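Local coordinates for enoyl-CoA hydratase/isomerase family protein (Mycobacterium tuberculosis, PDB 4FN7) that probably catalyses the hydration of unsaturated acyl-CoA thioesters in lipid metabolism, as a member of the crotonase superfamily, at residues R43-A48 and Y92-V97; A99-A104 and V183-A188; R118-A123 and G173-I178. All blocks are in the same frame, centred on the assembly; numbering follows the deposited sequence.

Contact 1 of 3, residues R43-A48 and Y92-V97; sequences RDDVGA and YPKPVV
The ammonium group of Lys-94 reaches across to two oxygens of segment 43-48. Lys-94 NZ forms a salt bridge with Asp-45 OD1 at 2.8 Å. Lys-94 NZ also donates to the backbone O of Val-46, again at 2.8 Å. Asp-45 OD1 is met on its anti side, and NZ stands 23° out of the carboxylate plane. The lysine chain passes close by Val-46 O, with Lys-94 CD 3.4 Å from it. A bend at its end (chi4 58°) turns NZ to the two acceptors. The two side chains cross at about a right angle. Further on, Pro-95 CD rests 3.4 Å from Gly-47 O, and Pro-95 CB meets Ala-48 CB at 4.1 Å. Asp-45 has positive phi and ends helix 28-44 in a Schellman motif, which places its side chain for the lysine. Tyr-92 OH bonds to Asp-42 OD1 in the last turn of that helix. Beyond the contact, Pro-95 and Leu-49 are joined by a backbone hydrogen bond. A helix end and the entry to strand 96-100 are thus held together where parallel strands 48-52 and 96-100 start, neighbours joined by a helical crossover in the crotonase fold.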
loop_
_atom_site.group_PDB
_atom_site.type_symbol
_atom_site.label_atom_id
_atom_site.label_comp_id
_atom_site.label_asym_id
_atom_site.label_seq_id
_atom_site.Cartn_x
_atom_site.Cartn_y
_atom_site.Cartn_z
ATOM N N ARG A 43 -17.062 -29.800 6.080
ATOM C CA ARG A 43 -17.482 -31.186 5.948
ATOM C C ARG A 43 -17.724 -31.554 4.486
ATOM O O ARG A 43 -17.402 -32.662 4.052
ATOM C CB ARG A 43 -18.726 -31.444 6.805
ATOM C CG ARG A 43 -18.420 -31.496 8.306
ATOM C CD ARG A 43 -19.628 -31.857 9.183
ATOM N NE ARG A 43 -20.542 -30.740 9.411
ATOM C CZ ARG A 43 -20.530 -29.929 10.469
ATOM N NH1 ARG A 43 -19.632 -30.067 11.435
ATOM N NH2 ARG A 43 -21.424 -28.956 10.552
ATOM N N ASP A 44 -18.287 -30.623 3.724
ATOM C CA ASP A 44 -18.587 -30.879 2.320
ATOM C C ASP A 44 -17.341 -30.762 1.437
ATOM O O ASP A 44 -17.369 -31.152 0.269
ATOM C CB ASP A 44 -19.697 -29.952 1.815
ATOM C CG ASP A 44 -21.073 -30.347 2.318
ATOM O OD1 ASP A 44 -21.241 -31.482 2.811
ATOM O OD2 ASP A 44 -22.003 -29.523 2.202
ATOM N N ASP A 45 -16.254 -30.237 2.001
ATOM C CA ASP A 45 -14.980 -30.110 1.287
ATOM C C ASP A 45 -15.145 -29.384 -0.053
ATOM O O ASP A 45 -14.689 -29.847 -1.097
ATOM C CB ASP A 45 -14.335 -31.489 1.098
ATOM C CG ASP A 45 -12.879 -31.405 0.672
ATOM O OD1 ASP A 45 -12.242 -30.356 0.896
ATOM O OD2 ASP A 45 -12.361 -32.403 0.118
ATOM N N VAL A 46 -15.788 -28.225 -0.010
ATOM C CA VAL A 46 -16.124 -27.507 -1.233
ATOM C C VAL A 46 -14.905 -26.855 -1.886
ATOM O O VAL A 46 -13.868 -26.682 -1.253
ATOM C CB VAL A 46 -17.211 -26.446 -0.972
ATOM C CG1 VAL A 46 -18.464 -27.109 -0.403
ATOM C CG2 VAL A 46 -16.691 -25.359 -0.041
ATOM N N GLY A 47 -15.035 -26.504 -3.160
ATOM C CA GLY A 47 -13.947 -25.874 -3.888
ATOM C C GLY A 47 -13.727 -24.408 -3.535
ATOM O O GLY A 47 -12.612 -23.904 -3.637
ATOM N N ALA A 48 -14.796 -23.721 -3.144
ATOM C CA ALA A 48 -14.721 -22.312 -2.774
ATOM C C ALA A 48 -15.973 -21.909 -2.006
ATOM O O ALA A 48 -16.995 -22.594 -2.068
ATOM C CB ALA A 48 -14.543 -21.438 -4.008
ATOM N N TYR A 92 -8.595 -19.463 5.560
ATOM C CA TYR A 92 -9.388 -20.552 4.994
ATOM C C TYR A 92 -8.669 -21.210 3.816
ATOM O O TYR A 92 -8.155 -20.521 2.947
ATOM C CB TYR A 92 -10.775 -20.040 4.585
ATOM C CG TYR A 92 -11.786 -21.153 4.508
ATOM C CD1 TYR A 92 -12.243 -21.771 5.665
ATOM C CD2 TYR A 92 -12.255 -21.615 3.287
ATOM C CE1 TYR A 92 -13.147 -22.815 5.608
ATOM C CE2 TYR A 92 -13.164 -22.657 3.224
ATOM C CZ TYR A 92 -13.602 -23.249 4.386
ATOM O OH TYR A 92 -14.497 -24.294 4.314
ATOM N N PRO A 93 -8.636 -22.556 3.785
ATOM C CA PRO A 93 -7.823 -23.218 2.753
ATOM C C PRO A 93 -8.437 -23.224 1.348
ATOM O O PRO A 93 -7.792 -23.713 0.421
ATOM C CB PRO A 93 -7.673 -24.650 3.286
ATOM C CG PRO A 93 -8.834 -24.842 4.161
ATOM C CD PRO A 93 -9.154 -23.509 4.779
ATOM N N LYS A 94 -9.652 -22.706 1.196
ATOM C CA LYS A 94 -10.287 -22.598 -0.110
ATOM C C LYS A 94 -10.506 -21.130 -0.428
ATOM O O LYS A 94 -10.617 -20.307 0.489
ATOM C CB LYS A 94 -11.647 -23.298 -0.104
ATOM C CG LYS A 94 -11.656 -24.654 0.569
ATOM C CD LYS A 94 -10.835 -25.694 -0.190
ATOM C CE LYS A 94 -10.804 -27.026 0.550
ATOM N NZ LYS A 94 -12.171 -27.572 0.765
ATOM N N PRO A 95 -10.594 -20.786 -1.722
ATOM C CA PRO A 95 -10.897 -19.388 -2.034
ATOM C C PRO A 95 -12.233 -18.954 -1.428
ATOM O O PRO A 95 -13.200 -19.728 -1.410
ATOM C CB PRO A 95 -10.974 -19.380 -3.560
ATOM C CG PRO A 95 -10.077 -20.508 -3.982
ATOM C CD PRO A 95 -10.294 -21.573 -2.932
ATOM N N VAL A 96 -12.273 -17.716 -0.937
ATOM C CA VAL A 96 -13.454 -17.146 -0.312
ATOM C C VAL A 96 -13.826 -15.891 -1.086
ATOM O O VAL A 96 -13.016 -14.959 -1.216
ATOM C CB VAL A 96 -13.173 -16.757 1.157
ATOM C CG1 VAL A 96 -14.395 -16.074 1.777
ATOM C CG2 VAL A 96 -12.751 -17.983 1.966
ATOM N N VAL A 97 -15.044 -15.866 -1.609
ATOM C CA VAL A 97 -15.514 -14.717 -2.373
ATOM C C VAL A 97 -16.673 -14.062 -1.655
ATOM O O VAL A 97 -17.645 -14.723 -1.305
ATOM C CB VAL A 97 -15.951 -15.115 -3.801
ATOM C CG1 VAL A 97 -16.355 -13.880 -4.599
ATOM C CG2 VAL A 97 -14.827 -15.853 -4.506
#

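Contact 2 of 3, residues A99-A104 and V183-A188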
loop_
_atom_site.group_PDB
_atom_site.type_symbol
_atom_site.label_atom_id
_atom_site.label_comp_id
_atom_site.label_asym_id
_atom_site.label_seq_id
_atom_site.Cartn_x
_atom_site.Cartn_y
_atom_site.Cartn_z
ATOM N N ALA A 99 -19.819 -11.586 -1.615
ATOM C CA ALA A 99 -20.847 -10.879 -2.366
ATOM C C ALA A 99 -21.403 -9.775 -1.480
ATOM O O ALA A 99 -22.282 -10.011 -0.650
ATOM C CB ALA A 99 -21.954 -11.832 -2.777
ATOM N N CYS A 100 -20.858 -8.575 -1.648
ATOM C CA CYS A 100 -21.266 -7.426 -0.863
ATOM C C CYS A 100 -22.567 -6.872 -1.438
ATOM O O CYS A 100 -22.552 -6.109 -2.401
ATOM C CB CYS A 100 -20.165 -6.374 -0.911
ATOM S SG CYS A 100 -20.324 -5.079 0.307
ATOM N N THR A 101 -23.689 -7.272 -0.845
ATOM C CA THR A 101 -25.007 -7.065 -1.438
ATOM C C THR A 101 -25.687 -5.805 -0.911
ATOM O O THR A 101 -26.829 -5.498 -1.261
ATOM C CB THR A 101 -25.901 -8.286 -1.170
ATOM O OG1 THR A 101 -25.805 -8.651 0.213
ATOM C CG2 THR A 101 -25.452 -9.467 -2.021
ATOM N N GLY A 102 -24.966 -5.089 -0.060
ATOM C CA GLY A 102 -25.403 -3.813 0.468
ATOM C C GLY A 102 -24.238 -3.246 1.246
ATOM O O GLY A 102 -23.107 -3.700 1.112
ATOM N N HIS A 103 -24.500 -2.266 2.092
ATOM C CA HIS A 103 -23.437 -1.606 2.837
ATOM C C HIS A 103 -22.726 -2.539 3.807
ATOM O O HIS A 103 -23.307 -3.519 4.279
ATOM C CB HIS A 103 -24.013 -0.396 3.561
ATOM C CG HIS A 103 -24.843 0.467 2.671
ATOM N ND1 HIS A 103 -24.297 1.196 1.637
ATOM C CD2 HIS A 103 -26.178 0.680 2.620
ATOM C CE1 HIS A 103 -25.257 1.841 1.002
ATOM N NE2 HIS A 103 -26.409 1.546 1.579
ATOM N N ALA A 104 -21.471 -2.224 4.098
ATOM C CA ALA A 104 -20.655 -3.023 4.997
ATOM C C ALA A 104 -19.992 -2.070 5.977
ATOM O O ALA A 104 -19.100 -1.300 5.604
ATOM C CB ALA A 104 -19.606 -3.822 4.211
ATOM N N VAL A 183 -26.369 -8.448 -10.333
ATOM C CA VAL A 183 -25.433 -9.528 -10.641
ATOM C C VAL A 183 -24.281 -9.660 -9.644
ATOM O O VAL A 183 -23.349 -10.420 -9.881
ATOM C CB VAL A 183 -24.871 -9.442 -12.083
ATOM C CG1 VAL A 183 -25.993 -9.565 -13.106
ATOM C CG2 VAL A 183 -24.086 -8.157 -12.284
ATOM N N VAL A 184 -24.337 -8.938 -8.527
ATOM C CA VAL A 184 -23.290 -9.076 -7.507
ATOM C C VAL A 184 -23.136 -10.537 -7.072
ATOM O O VAL A 184 -22.035 -11.078 -7.065
ATOM C CB VAL A 184 -23.539 -8.154 -6.286
ATOM C CG1 VAL A 184 -22.633 -8.535 -5.102
ATOM C CG2 VAL A 184 -23.326 -6.692 -6.678
ATOM N N VAL A 185 -24.248 -11.181 -6.736
ATOM C CA VAL A 185 -24.190 -12.553 -6.250
ATOM C C VAL A 185 -23.766 -13.522 -7.348
ATOM O O VAL A 185 -22.886 -14.355 -7.143
ATOM C CB VAL A 185 -25.530 -12.989 -5.627
ATOM C CG1 VAL A 185 -25.509 -14.480 -5.309
ATOM C CG2 VAL A 185 -25.808 -12.164 -4.376
ATOM N N SER A 186 -24.378 -13.413 -8.522
ATOM C CA SER A 186 -24.043 -14.345 -9.594
ATOM C C SER A 186 -22.589 -14.174 -10.034
ATOM O O SER A 186 -21.904 -15.147 -10.340
ATOM C CB SER A 186 -25.012 -14.224 -10.777
ATOM O OG SER A 186 -24.994 -12.925 -11.327
ATOM N N ARG A 187 -22.106 -12.938 -10.035
ATOM C CA ARG A 187 -20.715 -12.689 -10.380
ATOM C C ARG A 187 -19.781 -13.263 -9.309
ATOM O O ARG A 187 -18.751 -13.855 -9.627
ATOM C CB ARG A 187 -20.466 -11.198 -10.594
ATOM C CG ARG A 187 -19.022 -10.846 -10.827
ATOM C CD ARG A 187 -18.422 -11.553 -12.038
ATOM N NE ARG A 187 -16.980 -11.368 -12.003
ATOM C CZ ARG A 187 -16.081 -12.287 -12.325
ATOM N NH1 ARG A 187 -16.462 -13.483 -12.756
ATOM N NH2 ARG A 187 -14.792 -11.999 -12.222
ATOM N N ALA A 188 -20.143 -13.094 -8.041
ATOM C CA ALA A 188 -19.376 -13.698 -6.954
ATOM C C ALA A 188 -19.293 -15.219 -7.118
ATOM O O ALA A 188 -18.229 -15.808 -6.930
ATOM C CB ALA A 188 -19.976 -13.334 -5.592
#
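Thr-101 OG1 is hydrogen-bonded to Asn-54 O, with Val-57 O as a weak second partner. This holds the hydroxyl away from the helix, and the methyl CG2 makes the contact instead. Thr-101 CG2 meets Val-185 CG2 at 3.6 Å, the two side chains crossing at a slant. A chi1 of 47° puts OG1 between the backbone N and carbonyl carbon and leaves CG2 beside N, on the helix side. The rest is apolar. Ala-99 CB points at the helix and touches three residues of its first turns. Ala-99 CB lies 3.8 Å from Ala-188 CB and also meets Val-184 CG1 and Val-185 CG2. Val-184 CG1 also touches Cys-100 O, at 3.6 Å. With only methyl groups between them, the backbones come close: Ala-99 CA and Val-185 CA are 5.4 Å apart. Val-183 is the N-cap of the helix, and Val-183 O receives Arg-187 N at 2.8 Å. Outside the two segments, Ala-99 touches Thr-52 and Ala-188 touches Val-50, both on the neighbouring strand 48-52. This is helix-on-sheet packing, with helix 184-195 covering one face of the central sheet of the crotonase fold.

Contact 3 of 3, residues R118-A123 and G173-I178; sequences RVAAHA and GFIDEI
Val-119 and Ala-120 pair in parallel with Glu-177 and Ile-178. Arg-118 O accepts Asp-176 N at 2.9 Å and, weakly, Glu-177 N. Ala-120 N donates to Glu-177 O at 3.0 Å, with an N-H...O angle of 163°. The side chain of Arg-118 runs back along the other segment and grips Asp-176 side-on. Arg-118 NE bonds to Asp-176 OD2 at 2.8 Å, and Arg-118 NH2 bonds to Asp-176 OD1 at 2.9 Å. Both oxygens lie in the guanidinium plane. The carboxylate is turned 45° to that plane, so each oxygen is met from above the carboxylate plane. Asp-176 OD2 also takes a weak bond from the backbone N of Arg-118. A bend at chi3 (-64°) brings the far end of the guanidinium to Gly-173, where Arg-118 NH1 donates to Gly-173 O at 2.8 Å. A water accepts from NH1 of Arg-118 at 2.8 Å and donates to Phe-174 O at 2.6 Å. The peptide between Phe-174 and Ile-175 lies over one face of the guanidinium. Bonded to Asp-176 and Gly-173 around its rim and covered on one face, the group is held in a fixed orientation. Gly-173, with positive phi, closes helix 166-172 in a Schellman motif, which presents its carbonyl to the arginine. Ser-152 OG of the second subunit also bonds to Arg-118 NH2. On the sheet face of Val-119, the extended Glu-177 lies alongside that valine. Glu-177 OE2 forms a salt bridge with Arg-187, and Glu-177 OE1 bonds to His-117. The pairing adds edge strand 177-178 to strand 117-120 in the central sheet of the crotonase fold, and its buried arginine reaches the interface between subunits of the trimer.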
loop_
_atom_site.group_PDB
_atom_site.type_symbol
_atom_site.label_atom_id
_atom_site.label_comp_id
_atom_site.label_asym_id
_atom_site.label_seq_id
_atom_site.Cartn_x
_atom_site.Cartn_y
_atom_site.Cartn_z
ATOM N N ARG A 118 -13.655 -9.703 -3.548
ATOM C CA ARG A 118 -14.788 -8.990 -2.964
ATOM C C ARG A 118 -15.516 -8.198 -4.041
ATOM O O ARG A 118 -14.923 -7.335 -4.684
ATOM C CB ARG A 118 -14.284 -8.045 -1.870
ATOM C CG ARG A 118 -13.513 -8.760 -0.765
ATOM C CD ARG A 118 -12.594 -7.795 -0.017
ATOM N NE ARG A 118 -11.560 -7.273 -0.902
ATOM C CZ ARG A 118 -10.699 -6.321 -0.567
ATOM N NH1 ARG A 118 -10.760 -5.756 0.636
ATOM N NH2 ARG A 118 -9.787 -5.918 -1.440
ATOM N N VAL A 119 -16.799 -8.502 -4.231
ATOM C CA VAL A 119 -17.598 -7.893 -5.283
ATOM C C VAL A 119 -18.683 -7.033 -4.659
ATOM O O VAL A 119 -19.365 -7.484 -3.743
ATOM C CB VAL A 119 -18.285 -8.976 -6.154
ATOM C CG1 VAL A 119 -19.010 -8.336 -7.327
ATOM C CG2 VAL A 119 -17.259 -9.983 -6.653
ATOM N N ALA A 120 -18.852 -5.807 -5.156
ATOM C CA ALA A 120 -19.913 -4.929 -4.664
ATOM C C ALA A 120 -20.512 -4.135 -5.806
ATOM O O ALA A 120 -19.964 -4.109 -6.902
ATOM C CB ALA A 120 -19.371 -3.985 -3.600
ATOM N N ALA A 121 -21.648 -3.492 -5.549
ATOM C CA ALA A 121 -22.214 -2.538 -6.495
ATOM C C ALA A 121 -21.668 -1.143 -6.212
ATOM O O ALA A 121 -21.170 -0.872 -5.120
ATOM C CB ALA A 121 -23.732 -2.543 -6.419
ATOM N N HIS A 122 -21.761 -0.272 -7.208
ATOM C CA HIS A 122 -21.189 1.066 -7.148
ATOM C C HIS A 122 -21.612 1.849 -5.917
ATOM O O HIS A 122 -20.798 2.538 -5.307
ATOM C CB HIS A 122 -21.572 1.865 -8.397
ATOM C CG HIS A 122 -21.273 3.328 -8.287
ATOM N ND1 HIS A 122 -22.228 4.258 -7.936
ATOM C CD2 HIS A 122 -20.123 4.019 -8.466
ATOM C CE1 HIS A 122 -21.681 5.461 -7.911
ATOM N NE2 HIS A 122 -20.404 5.343 -8.229
ATOM N N ALA A 123 -22.888 1.755 -5.560
ATOM C CA ALA A 123 -23.440 2.623 -4.522
ATOM C C ALA A 123 -23.226 2.130 -3.088
ATOM O O ALA A 123 -23.506 2.861 -2.132
ATOM C CB ALA A 123 -24.924 2.875 -4.780
ATOM N N GLY A 173 -8.856 -0.350 -1.855
ATOM C CA GLY A 173 -8.642 -1.732 -1.468
ATOM C C GLY A 173 -9.688 -2.287 -0.513
ATOM O O GLY A 173 -9.436 -3.280 0.166
ATOM N N PHE A 174 -10.858 -1.656 -0.454
ATOM C CA PHE A 174 -11.986 -2.209 0.302
ATOM C C PHE A 174 -12.815 -3.210 -0.516
ATOM O O PHE A 174 -13.590 -3.979 0.046
ATOM C CB PHE A 174 -12.894 -1.096 0.834
ATOM C CG PHE A 174 -12.784 -0.858 2.323
ATOM C CD1 PHE A 174 -12.663 -1.911 3.218
ATOM C CD2 PHE A 174 -12.819 0.432 2.825
ATOM C CE1 PHE A 174 -12.579 -1.674 4.591
ATOM C CE2 PHE A 174 -12.741 0.670 4.190
ATOM C CZ PHE A 174 -12.627 -0.379 5.071
ATOM N N ILE A 175 -12.665 -3.180 -1.839
ATOM C CA ILE A 175 -13.304 -4.165 -2.710
ATOM C C ILE A 175 -12.411 -4.408 -3.909
ATOM O O ILE A 175 -11.494 -3.628 -4.178
ATOM C CB ILE A 175 -14.689 -3.728 -3.221
ATOM C CG1 ILE A 175 -14.585 -2.451 -4.054
ATOM C CG2 ILE A 175 -15.657 -3.559 -2.079
ATOM C CD1 ILE A 175 -15.862 -2.104 -4.754
ATOM N N ASP A 176 -12.652 -5.514 -4.617
ATOM C CA ASP A 176 -11.825 -5.881 -5.770
ATOM C C ASP A 176 -12.537 -5.736 -7.106
ATOM O O ASP A 176 -11.890 -5.676 -8.152
ATOM C CB ASP A 176 -11.326 -7.318 -5.647
ATOM C CG ASP A 176 -10.636 -7.567 -4.342
ATOM O OD1 ASP A 176 -9.531 -7.013 -4.142
ATOM O OD2 ASP A 176 -11.207 -8.302 -3.518
ATOM N N GLU A 177 -13.863 -5.707 -7.078
ATOM C CA GLU A 177 -14.625 -5.686 -8.317
ATOM C C GLU A 177 -15.971 -5.019 -8.105
ATOM O O GLU A 177 -16.622 -5.217 -7.079
ATOM C CB GLU A 177 -14.832 -7.113 -8.859
ATOM C CG GLU A 177 -15.679 -7.173 -10.130
ATOM C CD GLU A 177 -15.808 -8.579 -10.717
ATOM O OE1 GLU A 177 -15.208 -9.531 -10.176
ATOM O OE2 GLU A 177 -16.522 -8.728 -11.735
ATOM N N ILE A 178 -16.382 -4.235 -9.095
ATOM C CA ILE A 178 -17.699 -3.616 -9.085
ATOM C C ILE A 178 -18.600 -4.309 -10.107
ATOM O O ILE A 178 -18.178 -4.583 -11.233
ATOM C CB ILE A 178 -17.608 -2.109 -9.409
ATOM C CG1 ILE A 178 -16.612 -1.429 -8.465
ATOM C CG2 ILE A 178 -18.980 -1.454 -9.317
ATOM C CD1 ILE A 178 -16.270 -0.003 -8.858
HETATM O O HOH W 1 -13.056 -5.365 2.174
#

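From the N terminus, contact 1 comes first. It closes the loop that leaves strand 48-52 and returns through helices 64-69 and 73-90 to strand 96-100. Contact 2 opens on the far end of that same strand and closes a longer loop at the start of helix 184-195. Contact 3 lies wholly within this longer loop, joining strand 117-120 to strand 177-178. Contact 1 is thus in series with the other two. Contacts 2 and 3 touch closely: Cys-100 packs on Ala-120, and Val-184 reaches Val-119. Val-97 of contact 1 packs on Ala-188 of contact 2. Together they tie the central sheet to helices 28-44 and 184-195.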